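Local coordinates for protein subclass B1 metallo-beta-lactamase (Myroides odoratimimus, PDB 6T5L) that probably hydrolyses beta-lactam antibiotics, carbapenems among them, using two zinc ions bound in its active site, at residues 114-119 and 141-146; 76-81 and 87-92; 26-31 and 36-41. One frame throughout, in Å; residues are numbered along the deposited sequence.

Overall arrangement
The three contacts illustrate how a metallo-beta-lactamase is assembled from strands and the helices laid against them. Contact 3 is a hairpin in the larger sheet, and contact 2 packs helix 71-83 on the edge strand of that same sheet. Their centres lie about 13 Å apart, and they meet where F80 CD2 comes within 3.3 Å of I27 CD1. Probable backbone bonds of Y116 N to L92 O (2.7 Å) and of L92 N to Q114 O join contact 1 to contact 2, centres about 17 Å apart. Contacts 1 and 3 lie about 22 Å apart, centre to centre. In contact 3 the H37 side chain lies about 11 Å from one of the two active-site zinc ions.

Contact 1: residues 114-119 and 141-146; sequences QTYVSK and NSLTLD
Y116 and L143 face each other across two strands running in roughly opposite directions, their CA atoms 8.3 Å apart. That spacing is too wide for a backbone ladder, and the contact is carried entirely by side chains: one tyrosine ring resting on two leucines. Only 166 Å² is buried, both sides summed, so this is a small apolar seam near the surface.

Y116 supplies the flat surface. Its CG stands anti to the carbonyl carbon (chi1 -67°), which extends the phenol along the 141-146 strand until it overlies L145. There L145 CD1 sits over one ring face, 3.9 Å from the centroid of the Y116 ring and 16° off the normal, a clear CH-pi contact displaced toward the CD1-CE1 rim. The other methyl of L145 meets the phenol end, with CD2 3.4 Å from Y116 CZ and as near to the hydroxyl oxygen; the fit is tight here. L145 grips the ring with both branches from a chi1 of -93°, well away from a staggered value.

L143 works at the root of the ring. The two side chains cross nearly at a right angle, L143 CD2 reaching Y116 CB at 3.7 Å while CD1 approaches ring atom CD2 obliquely.

Around the seam, the backbone of Y116 bonds to L92 of strand 88-93, whose I93 also touches the side chains of both Y116 and L143. V117 pairs with K137 and F139 of strand 137-139, S118 takes the N-cap position of helix 119-127, and behind L145 stands V152 of strand 150-155. The tyrosine thus lies where edge strands 88-93 and 142-147 of the two larger sheets approach each other.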
loop_
_atom_site.group_PDB
_atom_site.type_symbol
_atom_site.label_atom_id
_atom_site.label_comp_id
_atom_site.label_asym_id
_atom_site.label_seq_id
_atom_site.Cartn_x
_atom_site.Cartn_y
_atom_site.Cartn_z
ATOM N N GLN A 114 11.252 5.313 9.577
ATOM C CA GLN A 114 12.101 4.726 8.547
ATOM C C GLN A 114 11.286 4.327 7.311
ATOM O O GLN A 114 10.258 3.653 7.407
ATOM C CB GLN A 114 12.824 3.502 9.085
ATOM C CG GLN A 114 13.822 2.919 8.116
ATOM C CD GLN A 114 14.895 3.942 7.729
ATOM O OE1 GLN A 114 15.590 4.472 8.588
ATOM N NE2 GLN A 114 15.049 4.188 6.430
ATOM N N THR A 115 11.758 4.767 6.150
ATOM C CA THR A 115 11.234 4.355 4.860
ATOM C C THR A 115 11.968 3.120 4.351
ATOM O O THR A 115 13.202 3.072 4.377
ATOM C CB THR A 115 11.398 5.495 3.850
ATOM O OG1 THR A 115 10.671 6.605 4.354
ATOM C CG2 THR A 115 10.847 5.131 2.500
ATOM N N TYR A 116 11.208 2.152 3.871
ATOM C CA TYR A 116 11.746 0.953 3.227
ATOM C C TYR A 116 11.207 0.884 1.814
ATOM O O TYR A 116 9.989 0.849 1.630
ATOM C CB TYR A 116 11.321 -0.307 3.969
ATOM C CG TYR A 116 11.892 -0.464 5.355
ATOM C CD1 TYR A 116 11.283 0.147 6.415
ATOM C CD2 TYR A 116 13.053 -1.194 5.594
ATOM C CE1 TYR A 116 11.756 0.029 7.690
ATOM C CE2 TYR A 116 13.549 -1.319 6.874
ATOM C CZ TYR A 116 12.874 -0.686 7.919
ATOM O OH TYR A 116 13.261 -0.767 9.231
ATOM N N VAL A 117 12.078 0.878 0.810
ATOM C CA VAL A 117 11.589 0.996 -0.557
ATOM C C VAL A 117 12.497 0.236 -1.501
ATOM O O VAL A 117 13.700 0.012 -1.236
ATOM C CB VAL A 117 11.457 2.498 -0.936
ATOM C CG1 VAL A 117 12.780 3.211 -0.685
ATOM C CG2 VAL A 117 10.974 2.704 -2.395
ATOM N N SER A 118 11.902 -0.216 -2.582
ATOM C CA SER A 118 12.650 -1.016 -3.521
ATOM C C SER A 118 13.555 -0.105 -4.335
ATOM O O SER A 118 13.285 1.090 -4.520
ATOM C CB SER A 118 11.704 -1.791 -4.457
ATOM O OG SER A 118 11.335 -1.031 -5.590
ATOM N N LYS A 119 14.586 -0.716 -4.901
ATOM C CA LYS A 119 15.589 0.040 -5.652
ATOM C C LYS A 119 15.025 0.580 -6.965
ATOM O O LYS A 119 15.231 1.748 -7.287
ATOM C CB LYS A 119 16.814 -0.827 -5.900
ATOM C CG LYS A 119 17.665 -1.051 -4.640
ATOM C CD LYS A 119 18.870 -1.954 -4.893
ATOM C CE LYS A 119 19.761 -2.061 -3.677
ATOM N NZ LYS A 119 20.820 -3.091 -3.890
ATOM N N ASN A 141 14.159 -7.044 -4.389
ATOM C CA ASN A 141 12.958 -7.758 -4.792
ATOM C C ASN A 141 12.080 -8.135 -3.626
ATOM O O ASN A 141 10.901 -8.419 -3.837
ATOM C CB ASN A 141 13.307 -9.062 -5.517
ATOM C CG ASN A 141 14.157 -8.838 -6.740
ATOM O OD1 ASN A 141 15.181 -9.517 -6.920
ATOM N ND2 ASN A 141 13.726 -7.904 -7.623
ATOM N N SER A 142 12.636 -8.201 -2.421
ATOM C CA SER A 142 11.934 -8.811 -1.317
ATOM C C SER A 142 12.456 -8.221 -0.030
ATOM O O SER A 142 13.672 -8.076 0.159
ATOM C CB SER A 142 12.094 -10.341 -1.301
ATOM O OG SER A 142 12.005 -10.767 0.039
ATOM N N LEU A 143 11.519 -7.916 0.867
ATOM C CA LEU A 143 11.798 -7.249 2.131
ATOM C C LEU A 143 11.099 -8.053 3.214
ATOM O O LEU A 143 9.927 -8.415 3.062
ATOM C CB LEU A 143 11.292 -5.800 2.147
ATOM C CG LEU A 143 11.347 -5.094 3.511
ATOM C CD1 LEU A 143 12.840 -4.645 3.917
ATOM C CD2 LEU A 143 10.391 -3.909 3.616
ATOM N N THR A 144 11.815 -8.331 4.294
ATOM C CA THR A 144 11.282 -8.990 5.484
ATOM C C THR A 144 11.515 -8.001 6.616
ATOM O O THR A 144 12.646 -7.534 6.805
ATOM C CB THR A 144 11.983 -10.317 5.768
ATOM O OG1 THR A 144 11.821 -11.159 4.623
ATOM C CG2 THR A 144 11.403 -11.009 7.019
ATOM N N LEU A 145 10.455 -7.614 7.290
ATOM C CA LEU A 145 10.583 -6.763 8.456
ATOM C C LEU A 145 9.965 -7.446 9.658
ATOM O O LEU A 145 8.852 -7.977 9.570
ATOM C CB LEU A 145 9.904 -5.424 8.290
ATOM C CG LEU A 145 10.662 -4.229 7.778
ATOM C CD1 LEU A 145 9.587 -3.095 7.772
ATOM C CD2 LEU A 145 11.914 -3.873 8.636
ATOM N N ASP A 146 10.686 -7.386 10.790
ATOM C CA ASP A 146 10.108 -7.777 12.077
ATOM C C ASP A 146 9.150 -6.698 12.598
ATOM O O ASP A 146 9.496 -5.517 12.655
ATOM C CB ASP A 146 11.204 -8.040 13.105
ATOM C CG ASP A 146 11.991 -9.311 12.805
ATOM O OD1 ASP A 146 11.379 -10.382 12.617
ATOM O OD2 ASP A 146 13.229 -9.236 12.745
#

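Contact 2: residues 76-81 and 87-92; sequences ELINFV and SEIIGL
S87 meets V81 where a helix hands over to the strand that follows it, and the contact is best read outward from that junction. The segments bury 223 Å² between them, both sides summed. S87 N donates to V81 O at 3.0 Å along a nearly straight N-H (164°), although the donor stands above the carbonyl plane. This is the single hydrogen bond between the segments. The same residue packs as well as bonds: S87 CB lies 3.8 Å from V81 CG1. A chi1 of 171° sets this methyl anti to the backbone N, on the side where S87 CB and S87 O lie. The S87 hydroxyl is engaged by L85 O in the intervening turn.

E88 points away from the helix, its backbone bonding to N60 and V62, and I89 then turns back toward it as the main apolar side chain. I89 CG1 lies 3.8 Å from V81 CG1, and the branch goes on to CD1, 3.8 Å from I78 CG1. Both helix side chains cross that branch at about a right angle. I78 and V81 are three residues apart, so a single isoleucine bridges successive positions on one side of the helix.

Beyond I89 the strand leaves the helix: I90 packs on K61 and V63, and the backbone of L92 pairs with Q114.

The axes of helix 76-81 and strand 88-92 pass 8.7 Å apart at their closest, their N-to-C directions 119° apart. Strand 61-65, helix 71-83 and strand 88-93 form a beta-alpha-beta crossover, the two strands lying parallel and adjacent at the sheet edge. The helix covers that sheet, V81 resting on V62 and L55 and L77 on L55 and on L25 and I27 of strand 25-29, while I89 touches V64.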
loop_
_atom_site.group_PDB
_atom_site.type_symbol
_atom_site.label_atom_id
_atom_site.label_comp_id
_atom_site.label_asym_id
_atom_site.label_seq_id
_atom_site.Cartn_x
_atom_site.Cartn_y
_atom_site.Cartn_z
ATOM N N GLU A 76 -2.921 13.035 10.193
ATOM C CA GLU A 76 -4.052 12.417 10.887
ATOM C C GLU A 76 -3.790 10.940 11.154
ATOM O O GLU A 76 -4.087 10.450 12.236
ATOM C CB GLU A 76 -5.377 12.570 10.135
ATOM C CG GLU A 76 -5.874 14.033 10.050
ATOM C CD GLU A 76 -7.295 14.193 9.486
ATOM O OE1 GLU A 76 -8.144 13.279 9.641
ATOM O OE2 GLU A 76 -7.533 15.247 8.834
ATOM N N LEU A 77 -3.210 10.217 10.201
ATOM C CA LEU A 77 -2.935 8.785 10.409
ATOM C C LEU A 77 -1.889 8.552 11.513
ATOM O O LEU A 77 -2.087 7.719 12.417
ATOM C CB LEU A 77 -2.465 8.175 9.102
ATOM C CG LEU A 77 -2.003 6.721 9.153
ATOM C CD1 LEU A 77 -3.099 5.864 9.682
ATOM C CD2 LEU A 77 -1.648 6.218 7.820
ATOM N N ILE A 78 -0.787 9.292 11.469
ATOM C CA ILE A 78 0.283 9.146 12.477
ATOM C C ILE A 78 -0.242 9.459 13.877
ATOM O O ILE A 78 -0.036 8.689 14.825
ATOM C CB ILE A 78 1.477 10.046 12.104
ATOM C CG1 ILE A 78 2.115 9.531 10.804
ATOM C CG2 ILE A 78 2.484 10.103 13.264
ATOM C CD1 ILE A 78 3.052 10.527 10.075
ATOM N N ASN A 79 -0.983 10.563 14.015
ATOM C CA ASN A 79 -1.573 10.911 15.303
ATOM C C ASN A 79 -2.577 9.854 15.733
ATOM O O ASN A 79 -2.639 9.490 16.910
ATOM C CB ASN A 79 -2.220 12.296 15.212
ATOM C CG ASN A 79 -1.174 13.462 15.294
ATOM O OD1 ASN A 79 -0.031 13.274 15.736
ATOM N ND2 ASN A 79 -1.574 14.631 14.857
ATOM N N PHE A 80 -3.351 9.296 14.790
ATOM C CA PHE A 80 -4.238 8.203 15.189
ATOM C C PHE A 80 -3.452 7.010 15.737
ATOM O O PHE A 80 -3.839 6.382 16.733
ATOM C CB PHE A 80 -5.093 7.759 14.019
ATOM C CG PHE A 80 -5.813 6.436 14.242
ATOM C CD1 PHE A 80 -7.031 6.391 14.883
ATOM C CD2 PHE A 80 -5.269 5.256 13.783
ATOM C CE1 PHE A 80 -7.715 5.179 15.057
ATOM C CE2 PHE A 80 -5.940 4.028 13.951
ATOM C CZ PHE A 80 -7.156 3.989 14.596
ATOM N N VAL A 81 -2.373 6.644 15.068
ATOM C CA VAL A 81 -1.614 5.503 15.560
ATOM C C VAL A 81 -1.074 5.792 16.954
ATOM O O VAL A 81 -1.193 4.964 17.868
ATOM C CB VAL A 81 -0.483 5.132 14.580
ATOM C CG1 VAL A 81 0.415 4.087 15.225
ATOM C CG2 VAL A 81 -1.071 4.635 13.252
ATOM N N SER A 87 0.600 3.316 19.595
ATOM C CA SER A 87 1.652 2.566 18.950
ATOM C C SER A 87 2.678 3.473 18.260
ATOM O O SER A 87 2.503 4.681 18.033
ATOM C CB SER A 87 1.044 1.549 17.946
ATOM O OG SER A 87 0.273 0.541 18.607
ATOM N N GLU A 88 3.781 2.859 17.932
ATOM C CA GLU A 88 4.841 3.493 17.184
ATOM C C GLU A 88 4.794 2.936 15.761
ATOM O O GLU A 88 4.619 1.717 15.556
ATOM C CB GLU A 88 6.180 3.205 17.853
ATOM C CG GLU A 88 7.395 3.611 17.027
ATOM C CD GLU A 88 8.737 3.143 17.617
ATOM O OE1 GLU A 88 9.771 3.325 16.920
ATOM O OE2 GLU A 88 8.772 2.588 18.736
ATOM N N ILE A 89 4.944 3.805 14.781
ATOM C CA ILE A 89 5.093 3.345 13.406
ATOM C C ILE A 89 6.566 3.068 13.188
ATOM O O ILE A 89 7.373 3.996 13.259
ATOM C CB ILE A 89 4.588 4.381 12.385
ATOM C CG1 ILE A 89 3.108 4.652 12.595
ATOM C CG2 ILE A 89 4.905 3.829 10.973
ATOM C CD1 ILE A 89 2.632 5.954 11.912
ATOM N N ILE A 90 6.921 1.824 12.864
ATOM C CA ILE A 90 8.331 1.475 12.747
ATOM C C ILE A 90 8.827 1.475 11.323
ATOM O O ILE A 90 10.037 1.307 11.105
ATOM C CB ILE A 90 8.677 0.103 13.378
ATOM C CG1 ILE A 90 7.863 -1.065 12.788
ATOM C CG2 ILE A 90 8.369 0.157 14.865
ATOM C CD1 ILE A 90 8.365 -2.458 13.308
ATOM N N GLY A 91 7.967 1.703 10.349
ATOM C CA GLY A 91 8.435 1.650 8.975
ATOM C C GLY A 91 7.327 2.016 8.014
ATOM O O GLY A 91 6.178 1.678 8.249
ATOM N N LEU A 92 7.693 2.647 6.918
ATOM C CA LEU A 92 6.798 2.971 5.823
ATOM C C LEU A 92 7.296 2.277 4.555
ATOM O O LEU A 92 8.488 2.349 4.213
ATOM C CB LEU A 92 6.751 4.476 5.615
ATOM C CG LEU A 92 6.082 4.917 4.336
ATOM C CD1 LEU A 92 4.612 4.769 4.356
ATOM C CD2 LEU A 92 6.504 6.394 4.198
#

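Contact 3: residues 26-31 and 36-41; sequences IINKLS and EHISFL
I26 and I38 form one hydrogen-bonded pair of an antiparallel ladder, N28 and E36 the other, with I27 and H37 as the non-hydrogen-bonded pair between them. This backbone is the tight part. I26 N reaches I38 O at 2.8 Å and E36 N reaches N28 O at 2.7 Å; with the two return bonds, four in-plane links tie the strands.

Side chains repeat the link on the face of I26, N28, E36 and I38. N28 and E36 lie side by side, and N28 ND2 donates to E36 OE2 at 3.1 Å. OE2 lies close to the amide plane of N28, while ND2 approaches it from the anti side, somewhat out of the carboxylate plane; the amide and carboxylate planes are inclined by 51°. I38 CD1 also touches ND2. At the far end I26 CD1 packs normally against the edge of the F40 ring, 3.9 Å from F40 CZ.

Packing is looser at the L30 end, where L30 CD1 comes only to 4.3 Å from E36 CB. Apart from the buried E36, the residues on this face are partly exposed.

The opposite face is buried: I27 and H37 rest on L77 of helix 71-83. H37 takes the crowded chi1 of 68°, and its NE2 makes weak hydrogen bonds to F65 O and D66 O.

The arrangement is a classic beta hairpin, placed in the larger sheet of the alpha-beta/beta-alpha sandwich of metallo-beta-lactamases.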
loop_
_atom_site.group_PDB
_atom_site.type_symbol
_atom_site.label_atom_id
_atom_site.label_comp_id
_atom_site.label_asym_id
_atom_site.label_seq_id
_atom_site.Cartn_x
_atom_site.Cartn_y
_atom_site.Cartn_z
ATOM N N ILE A 26 -10.103 7.937 6.308
ATOM C CA ILE A 26 -10.896 6.855 6.897
ATOM C C ILE A 26 -10.003 5.677 7.233
ATOM O O ILE A 26 -9.139 5.286 6.424
ATOM C CB ILE A 26 -12.006 6.384 5.952
ATOM C CG1 ILE A 26 -12.993 7.529 5.735
ATOM C CG2 ILE A 26 -12.816 5.179 6.549
ATOM C CD1 ILE A 26 -13.605 7.478 4.424
ATOM N N ILE A 27 -10.213 5.101 8.424
ATOM C CA ILE A 27 -9.480 3.901 8.823
ATOM C C ILE A 27 -10.504 2.825 9.154
ATOM O O ILE A 27 -11.356 3.036 10.017
ATOM C CB ILE A 27 -8.547 4.153 10.014
ATOM C CG1 ILE A 27 -7.583 5.287 9.696
ATOM C CG2 ILE A 27 -7.704 2.921 10.343
ATOM C CD1 ILE A 27 -6.598 5.575 10.811
ATOM N N ASN A 28 -10.409 1.680 8.471
ATOM C CA ASN A 28 -11.234 0.512 8.729
ATOM C C ASN A 28 -10.391 -0.576 9.376
ATOM O O ASN A 28 -9.295 -0.904 8.882
ATOM C CB ASN A 28 -11.865 -0.056 7.454
ATOM C CG ASN A 28 -12.769 0.917 6.782
ATOM O OD1 ASN A 28 -13.635 1.500 7.409
ATOM N ND2 ASN A 28 -12.518 1.162 5.497
ATOM N N LYS A 29 -10.900 -1.109 10.487
ATOM C CA LYS A 29 -10.306 -2.262 11.128
ATOM C C LYS A 29 -10.863 -3.529 10.483
ATOM O O LYS A 29 -12.064 -3.781 10.554
ATOM C CB LYS A 29 -10.602 -2.237 12.631
ATOM C CG LYS A 29 -9.949 -3.459 13.352
ATOM C CD LYS A 29 -9.977 -3.362 14.880
ATOM C CE LYS A 29 -9.257 -4.564 15.419
ATOM N NZ LYS A 29 -9.117 -4.506 16.894
ATOM N N LEU A 30 -10.004 -4.321 9.846
ATOM C CA LEU A 30 -10.442 -5.557 9.179
ATOM C C LEU A 30 -10.172 -6.825 9.983
ATOM O O LEU A 30 -10.871 -7.818 9.798
ATOM C CB LEU A 30 -9.725 -5.696 7.807
ATOM C CG LEU A 30 -9.766 -4.485 6.874
ATOM C CD1 LEU A 30 -9.229 -4.858 5.490
ATOM C CD2 LEU A 30 -11.223 -3.991 6.832
ATOM N N SER A 31 -9.152 -6.833 10.826
ATOM C CA SER A 31 -8.840 -7.959 11.722
ATOM C C SER A 31 -8.174 -7.362 12.967
ATOM O O SER A 31 -8.050 -6.133 13.092
ATOM C CB SER A 31 -7.878 -8.959 11.062
ATOM O OG SER A 31 -6.531 -8.341 10.962
ATOM N N GLU A 36 -7.148 -0.819 7.177
ATOM C CA GLU A 36 -7.107 -0.192 5.867
ATOM C C GLU A 36 -7.264 1.323 6.068
ATOM O O GLU A 36 -8.144 1.777 6.836
ATOM C CB GLU A 36 -8.240 -0.745 4.996
ATOM C CG GLU A 36 -8.357 -0.111 3.616
ATOM C CD GLU A 36 -9.643 -0.371 2.858
ATOM O OE1 GLU A 36 -9.483 -0.560 1.637
ATOM O OE2 GLU A 36 -10.795 -0.340 3.402
ATOM N N HIS A 37 -6.348 2.094 5.480
ATOM C CA HIS A 37 -6.461 3.548 5.496
ATOM C C HIS A 37 -6.906 4.017 4.117
ATOM O O HIS A 37 -6.472 3.472 3.086
ATOM C CB HIS A 37 -5.159 4.231 5.980
ATOM C CG HIS A 37 -3.953 4.136 5.092
ATOM N ND1 HIS A 37 -3.792 4.931 3.974
ATOM C CD2 HIS A 37 -2.762 3.482 5.257
ATOM C CE1 HIS A 37 -2.585 4.738 3.456
ATOM N NE2 HIS A 37 -1.939 3.862 4.217
ATOM N N ILE A 38 -7.823 4.969 4.111
ATOM C CA ILE A 38 -8.384 5.535 2.877
ATOM C C ILE A 38 -8.274 7.062 2.928
ATOM O O ILE A 38 -8.678 7.685 3.923
ATOM C CB ILE A 38 -9.851 5.110 2.684
ATOM C CG1 ILE A 38 -10.000 3.578 2.859
ATOM C CG2 ILE A 38 -10.428 5.577 1.330
ATOM C CD1 ILE A 38 -11.490 3.040 2.568
ATOM N N SER A 39 -7.691 7.655 1.869
ATOM C CA SER A 39 -7.516 9.103 1.766
ATOM C C SER A 39 -7.835 9.498 0.327
ATOM O O SER A 39 -8.151 8.650 -0.538
ATOM C CB SER A 39 -6.097 9.572 2.201
ATOM O OG SER A 39 -5.053 8.911 1.451
ATOM N N PHE A 40 -7.837 10.801 0.072
ATOM C CA PHE A 40 -8.455 11.304 -1.156
ATOM C C PHE A 40 -7.488 12.175 -1.932
ATOM O O PHE A 40 -7.021 13.206 -1.446
ATOM C CB PHE A 40 -9.752 12.039 -0.821
ATOM C CG PHE A 40 -10.702 11.186 -0.060
ATOM C CD1 PHE A 40 -11.508 10.262 -0.724
ATOM C CD2 PHE A 40 -10.788 11.284 1.297
ATOM C CE1 PHE A 40 -12.371 9.459 -0.044
ATOM C CE2 PHE A 40 -11.658 10.490 1.998
ATOM C CZ PHE A 40 -12.443 9.560 1.330
ATOM N N LEU A 41 -7.179 11.745 -3.136
ATOM C CA LEU A 41 -6.371 12.535 -4.041
ATOM C C LEU A 41 -7.250 13.614 -4.657
ATOM O O LEU A 41 -8.262 13.292 -5.278
ATOM C CB LEU A 41 -5.805 11.610 -5.105
ATOM C CG LEU A 41 -4.302 11.397 -5.141
ATOM C CD1 LEU A 41 -4.047 10.623 -6.427
ATOM C CD2 LEU A 41 -3.453 12.649 -5.130
#